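Local coordinates for protein AHL synthase (Burkholderia glumae, PDB 3P2H) that probably catalyses formation of N-acyl-L-homoserine lactone quorum-sensing signals from a fatty acyl group on acyl-carrier protein and S-adenosyl-L-methionine, at residues 158-163 against 171-176; 96-101 against 134-139. The protein carries 3 engineered substitutions. All coordinates share one frame; numbering follows the deposited sequence.

Overall arrangement
Both contacts belong to one mixed sheet and lie in series along the chain, their centres about 15 Å apart. Interaction 2 joins parallel strands 97-105 and 138-144; interaction 1 adds the short strand 157-160 to the other edge of 170-178, which itself borders 138-144. W176 links them, its indole reaching V97, Q138 and L139. Each contact is partly buried, with interaction 2 nearer the centre of the chain, about 10 Å against 14 Å. Interaction 1 relies on antiparallel backbone pairing, with an imidazole lying against an indole and alanines and a valine beside them; interaction 2 combines parallel pairing, interior leucines and a surface arginine-histidine stack. Both touch the octanamide inhibitor.

Interaction 1: residues 158-163 against 171-176; sequences AHRAGA and MVVACW. With NOO (N-(3-oxocyclohex-1-en-1-yl)octanamide), chain C.
One face of the H159 imidazole rests on the CB of W176, which stands 3.5 Å from the ring centroid and 17° off the ring normal, a CH-pi contact. The imidazole and the five-membered ring of W176 are nearly parallel yet slid apart, so their overlap is slight. At the edge of the indole, in its plane, lies the carbonyl O of R160, while A161 CB comes in obliquely, 3.2 Å from W176 NE1. H159 reaches this place because its CG sits between the backbone N and the carbonyl carbon (chi1 54°), turning the ring toward W176.

Beneath the rings the backbones pair antiparallel. H159 and W176 form a hydrogen-bonded pair: W176 N gives a 2.7 Å bond to H159 O, and H159 N answers with a bond to W176 O. R160 and C175 follow as a non-hydrogen-bonded pair, and A161 N then bonds almost straight to A174 O (2.9 Å, 175° at the hydrogen). Strand 157-160 thereby extends the mixed sheet of this acetyltransferase-like fold, along the edge of 170-178 that faces away from 138-144.

Past A161 the chains separate. V173 CG2, anti to its own backbone N, packs tightly at 3.1 Å from G162 O and also supports the extended R160 chain, which crosses it at about a right angle; R160 NE goes on to a salt bridge with E148. G162 N is buried here with no polar partner in the model, whereas a water spans the wider gap, donating to A163 O and accepting from A174 N at 3.0 Å. On the inhibitor side, C175 O lies 3.1 Å from C15, the end of the octanamide tail.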
# COMPACT_ATOMS: atom_id res chain seq x y z
N ALA A 158 6.78 -12.21 -3.80
CA ALA A 158 6.63 -11.73 -2.45
C ALA A 158 7.29 -12.72 -1.49
O ALA A 158 7.24 -13.93 -1.70
CB ALA A 158 5.15 -11.59 -2.11
N HIS A 159 7.94 -12.19 -0.46
CA HIS A 159 8.58 -13.02 0.55
C HIS A 159 8.56 -12.29 1.88
O HIS A 159 8.54 -11.06 1.93
CB HIS A 159 10.01 -13.42 0.14
CG HIS A 159 10.90 -12.27 -0.21
ND1 HIS A 159 10.84 -11.62 -1.43
CD2 HIS A 159 11.89 -11.67 0.49
CE1 HIS A 159 11.76 -10.67 -1.46
NE2 HIS A 159 12.41 -10.68 -0.31
N ARG A 160 8.57 -13.05 2.96
CA ARG A 160 8.49 -12.48 4.30
C ARG A 160 9.73 -11.76 4.82
O ARG A 160 10.86 -12.19 4.60
CB ARG A 160 8.05 -13.57 5.28
CG ARG A 160 6.66 -14.07 4.96
CD ARG A 160 6.18 -15.14 5.92
NE ARG A 160 4.78 -15.46 5.67
CZ ARG A 160 4.07 -16.36 6.35
NH1 ARG A 160 4.64 -17.05 7.33
NH2 ARG A 160 2.80 -16.56 6.05
N ALA A 161 9.48 -10.65 5.52
CA ALA A 161 10.55 -9.85 6.12
C ALA A 161 10.57 -10.12 7.63
O ALA A 161 11.43 -9.61 8.35
CB ALA A 161 10.31 -8.36 5.86
N GLY A 162 9.61 -10.92 8.08
CA GLY A 162 9.51 -11.27 9.49
C GLY A 162 8.52 -12.40 9.71
O GLY A 162 7.83 -12.82 8.78
N ALA A 163 8.43 -12.89 10.94
CA ALA A 163 7.51 -13.98 11.26
C ALA A 163 6.10 -13.41 11.42
O ALA A 163 5.93 -12.29 11.87
CB ALA A 163 7.94 -14.69 12.55
N MET A 171 -4.24 -11.72 11.66
CA MET A 171 -2.95 -12.27 11.27
C MET A 171 -2.30 -11.43 10.18
O MET A 171 -2.88 -11.23 9.12
CB MET A 171 -3.11 -13.71 10.77
CG MET A 171 -1.79 -14.45 10.54
SD MET A 171 -0.89 -14.84 12.08
CE MET A 171 -2.08 -15.89 12.88
N VAL A 172 -1.09 -10.94 10.46
CA VAL A 172 -0.35 -10.11 9.52
C VAL A 172 1.12 -10.50 9.51
O VAL A 172 1.58 -11.26 10.37
CB VAL A 172 -0.44 -8.61 9.87
CG1 VAL A 172 -1.90 -8.19 10.03
CG2 VAL A 172 0.34 -8.33 11.15
N VAL A 173 1.86 -9.97 8.55
CA VAL A 173 3.27 -10.27 8.44
C VAL A 173 3.98 -9.18 7.65
O VAL A 173 3.40 -8.59 6.74
CB VAL A 173 3.50 -11.64 7.74
CG1 VAL A 173 3.07 -11.56 6.28
CG2 VAL A 173 4.95 -12.04 7.87
N ALA A 174 5.22 -8.89 8.01
CA ALA A 174 6.00 -7.89 7.29
C ALA A 174 6.30 -8.59 5.97
O ALA A 174 6.81 -9.71 5.96
CB ALA A 174 7.27 -7.56 8.04
N CYS A 175 6.00 -7.93 4.86
CA CYS A 175 6.19 -8.55 3.55
C CYS A 175 7.01 -7.76 2.54
O CYS A 175 6.86 -6.53 2.43
CB CYS A 175 4.80 -8.86 2.97
SG CYS A 175 4.69 -9.75 1.39
N TRP A 176 7.88 -8.47 1.83
CA TRP A 176 8.70 -7.88 0.78
C TRP A 176 8.06 -8.23 -0.55
O TRP A 176 7.40 -9.26 -0.68
CB TRP A 176 10.10 -8.52 0.72
CG TRP A 176 11.09 -8.21 1.80
CD1 TRP A 176 11.53 -9.06 2.77
CD2 TRP A 176 11.86 -7.01 1.94
NE1 TRP A 176 12.53 -8.47 3.50
CE2 TRP A 176 12.75 -7.20 3.01
CE3 TRP A 176 11.88 -5.78 1.25
CZ2 TRP A 176 13.66 -6.22 3.42
CZ3 TRP A 176 12.79 -4.80 1.66
CH2 TRP A 176 13.66 -5.03 2.74
C1 NOO C . -6.76 -5.87 3.34
O1 NOO C . -7.07 -7.06 3.22
C2 NOO C . -5.31 -5.40 3.34
C3 NOO C . -4.90 -4.27 4.05
C4 NOO C . -5.99 -3.38 4.67
C5 NOO C . -7.37 -3.38 3.89
C6 NOO C . -7.88 -4.81 3.54
N7 NOO C . -3.51 -3.87 4.26
C8 NOO C . -2.80 -2.64 4.19
O8 NOO C . -3.13 -1.61 4.77
C9 NOO C . -1.50 -2.55 3.36
C10 NOO C . -0.83 -3.84 2.83
C11 NOO C . 0.70 -3.61 2.69
C12 NOO C . 1.29 -4.28 1.44
C13 NOO C . 2.83 -4.13 1.40
C14 NOO C . 3.50 -5.34 0.71
C15 NOO C . 4.99 -5.09 0.46
O HOH W 1 6.45 -9.94 10.48

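Interaction 2: residues 96-101 against 134-139; sequences HVWELS and RGARQL. With NOO (N-(3-oxocyclohex-1-en-1-yl)octanamide), chain C.
R137 lays its side chain along H96, both pointing the same way, at the start of two parallel strands. Strands 97-105 and 138-144 are neighbours joined through helix 120-133, a beta-alpha-beta crossover, and the pairs V97-Q138 and W98-L139 set their register. From R137 CB, close to H96 O and CB, the chain runs out extended. CG passes beside H96 CB and CG; CD then stands over the centre of the imidazole, 3.6 Å from its centroid and 12° off the normal. NE continues above the ring near CE1, and CZ stands 3.4 Å from H96 NE2, the guanidinium lying flat on the imidazole with planes 17° apart. The tip nitrogens NH1 and NH2 both lie near that same NE2, NH1 the closer but at too poor an angle for a hydrogen bond, so between the two side chains the contact is stacking and CH-pi.

The H96 carbonyl takes two successive N-H groups at the entry to the other strand: its O accepts from R137 N at 2.7 Å and from Q138 N at 3.0 Å. W98 N then bonds to Q138 O.

Inward, W98 CD1 meets A136 CB at 3.5 Å, and its CB packs on L139 CD2. L100 CD2 touches L139 CD1, and L100 O lies 3.3 Å from C11 of the inhibitor tail. G135, with positive phi, is the C-prime residue of the Schellman motif ending helix 120-133. R134 sets one guanidinium face toward W98 and forms a salt bridge with E7. In the plane of the indole, a water accepts from W98 NE1 and donates to R134 O at 2.6 Å.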
# COMPACT_ATOMS: atom_id res chain seq x y z
N HIS A 96 16.34 2.33 -2.76
CA HIS A 96 15.82 1.19 -3.51
C HIS A 96 14.63 0.51 -2.86
O HIS A 96 14.12 -0.47 -3.40
CB HIS A 96 16.92 0.15 -3.74
CG HIS A 96 18.06 0.64 -4.57
ND1 HIS A 96 17.93 1.66 -5.50
CD2 HIS A 96 19.35 0.23 -4.65
CE1 HIS A 96 19.08 1.85 -6.11
NE2 HIS A 96 19.96 0.99 -5.62
N VAL A 97 14.20 1.00 -1.70
CA VAL A 97 13.06 0.41 -1.00
C VAL A 97 12.00 1.45 -0.63
O VAL A 97 12.31 2.49 -0.06
CB VAL A 97 13.50 -0.31 0.30
CG1 VAL A 97 12.28 -0.93 0.98
CG2 VAL A 97 14.52 -1.38 -0.01
N TRP A 98 10.75 1.15 -0.98
CA TRP A 98 9.62 2.02 -0.68
C TRP A 98 8.62 1.20 0.13
O TRP A 98 8.54 -0.01 -0.04
CB TRP A 98 8.95 2.52 -1.97
CG TRP A 98 9.58 3.74 -2.57
CD1 TRP A 98 10.87 3.87 -3.00
CD2 TRP A 98 8.95 5.01 -2.79
NE1 TRP A 98 11.09 5.15 -3.47
CE2 TRP A 98 9.93 5.87 -3.35
CE3 TRP A 98 7.66 5.51 -2.56
CZ2 TRP A 98 9.65 7.19 -3.69
CZ3 TRP A 98 7.39 6.83 -2.90
CH2 TRP A 98 8.38 7.66 -3.46
N GLU A 99 7.87 1.85 1.00
CA GLU A 99 6.88 1.15 1.81
C GLU A 99 5.47 1.28 1.24
O GLU A 99 5.02 2.38 0.92
CB GLU A 99 6.85 1.67 3.25
CG GLU A 99 5.77 0.98 4.07
CD GLU A 99 5.44 1.69 5.37
OE1 GLU A 99 5.09 2.88 5.31
OE2 GLU A 99 5.53 1.06 6.44
N LEU A 100 4.79 0.15 1.15
CA LEU A 100 3.42 0.12 0.66
C LEU A 100 2.52 -0.05 1.88
O LEU A 100 2.70 -0.99 2.65
CB LEU A 100 3.22 -1.06 -0.30
CG LEU A 100 1.81 -1.25 -0.87
CD1 LEU A 100 1.40 -0.02 -1.66
CD2 LEU A 100 1.78 -2.49 -1.76
N SER A 101 1.58 0.87 2.07
CA SER A 101 0.66 0.80 3.20
C SER A 101 -0.75 1.20 2.78
O SER A 101 -0.98 1.57 1.64
CB SER A 101 1.14 1.69 4.35
OG SER A 101 1.27 3.04 3.93
N ARG A 134 10.31 5.46 -9.70
CA ARG A 134 10.92 6.35 -8.72
C ARG A 134 12.23 5.76 -8.21
O ARG A 134 12.83 6.29 -7.27
CB ARG A 134 9.97 6.58 -7.55
CG ARG A 134 8.70 7.34 -7.93
CD ARG A 134 9.05 8.72 -8.43
NE ARG A 134 9.35 9.62 -7.32
CZ ARG A 134 8.44 10.37 -6.70
NH1 ARG A 134 7.17 10.32 -7.09
NH2 ARG A 134 8.80 11.16 -5.70
N GLY A 135 12.66 4.65 -8.82
CA GLY A 135 13.91 4.02 -8.43
C GLY A 135 13.84 2.87 -7.45
O GLY A 135 14.88 2.34 -7.06
N ALA A 136 12.65 2.48 -7.03
CA ALA A 136 12.52 1.38 -6.08
C ALA A 136 12.78 0.03 -6.72
O ALA A 136 12.36 -0.22 -7.86
CB ALA A 136 11.14 1.40 -5.44
N ARG A 137 13.47 -0.85 -6.00
CA ARG A 137 13.76 -2.19 -6.48
C ARG A 137 12.99 -3.20 -5.63
O ARG A 137 12.89 -4.38 -5.97
CB ARG A 137 15.26 -2.46 -6.41
CG ARG A 137 16.04 -1.62 -7.41
CD ARG A 137 17.54 -1.71 -7.24
NE ARG A 137 18.22 -0.96 -8.30
CZ ARG A 137 19.54 -0.91 -8.46
NH1 ARG A 137 20.34 -1.55 -7.62
NH2 ARG A 137 20.06 -0.23 -9.48
N GLN A 138 12.43 -2.72 -4.52
CA GLN A 138 11.63 -3.54 -3.62
C GLN A 138 10.60 -2.71 -2.87
O GLN A 138 10.77 -1.51 -2.68
CB GLN A 138 12.51 -4.22 -2.56
CG GLN A 138 13.42 -5.32 -3.04
CD GLN A 138 14.29 -5.83 -1.91
OE1 GLN A 138 15.09 -5.09 -1.35
NE2 GLN A 138 14.12 -7.09 -1.56
N LEU A 139 9.52 -3.38 -2.47
CA LEU A 139 8.47 -2.76 -1.68
C LEU A 139 8.46 -3.56 -0.38
O LEU A 139 8.76 -4.76 -0.37
CB LEU A 139 7.10 -2.88 -2.34
CG LEU A 139 6.85 -2.14 -3.65
CD1 LEU A 139 5.42 -2.40 -4.08
CD2 LEU A 139 7.09 -0.65 -3.47
C1 NOO C . -6.76 -5.87 3.34
O1 NOO C . -7.07 -7.06 3.22
C2 NOO C . -5.31 -5.40 3.34
C3 NOO C . -4.90 -4.27 4.05
C4 NOO C . -5.99 -3.38 4.67
C5 NOO C . -7.37 -3.38 3.89
C6 NOO C . -7.88 -4.81 3.54
N7 NOO C . -3.51 -3.87 4.26
C8 NOO C . -2.80 -2.64 4.19
O8 NOO C . -3.13 -1.61 4.77
C9 NOO C . -1.50 -2.55 3.36
C10 NOO C . -0.83 -3.84 2.83
C11 NOO C . 0.70 -3.61 2.69
C12 NOO C . 1.29 -4.28 1.44
C13 NOO C . 2.83 -4.13 1.40
C14 NOO C . 3.50 -5.34 0.71
C15 NOO C . 4.99 -5.09 0.46
O HOH W 2 13.62 5.81 -4.82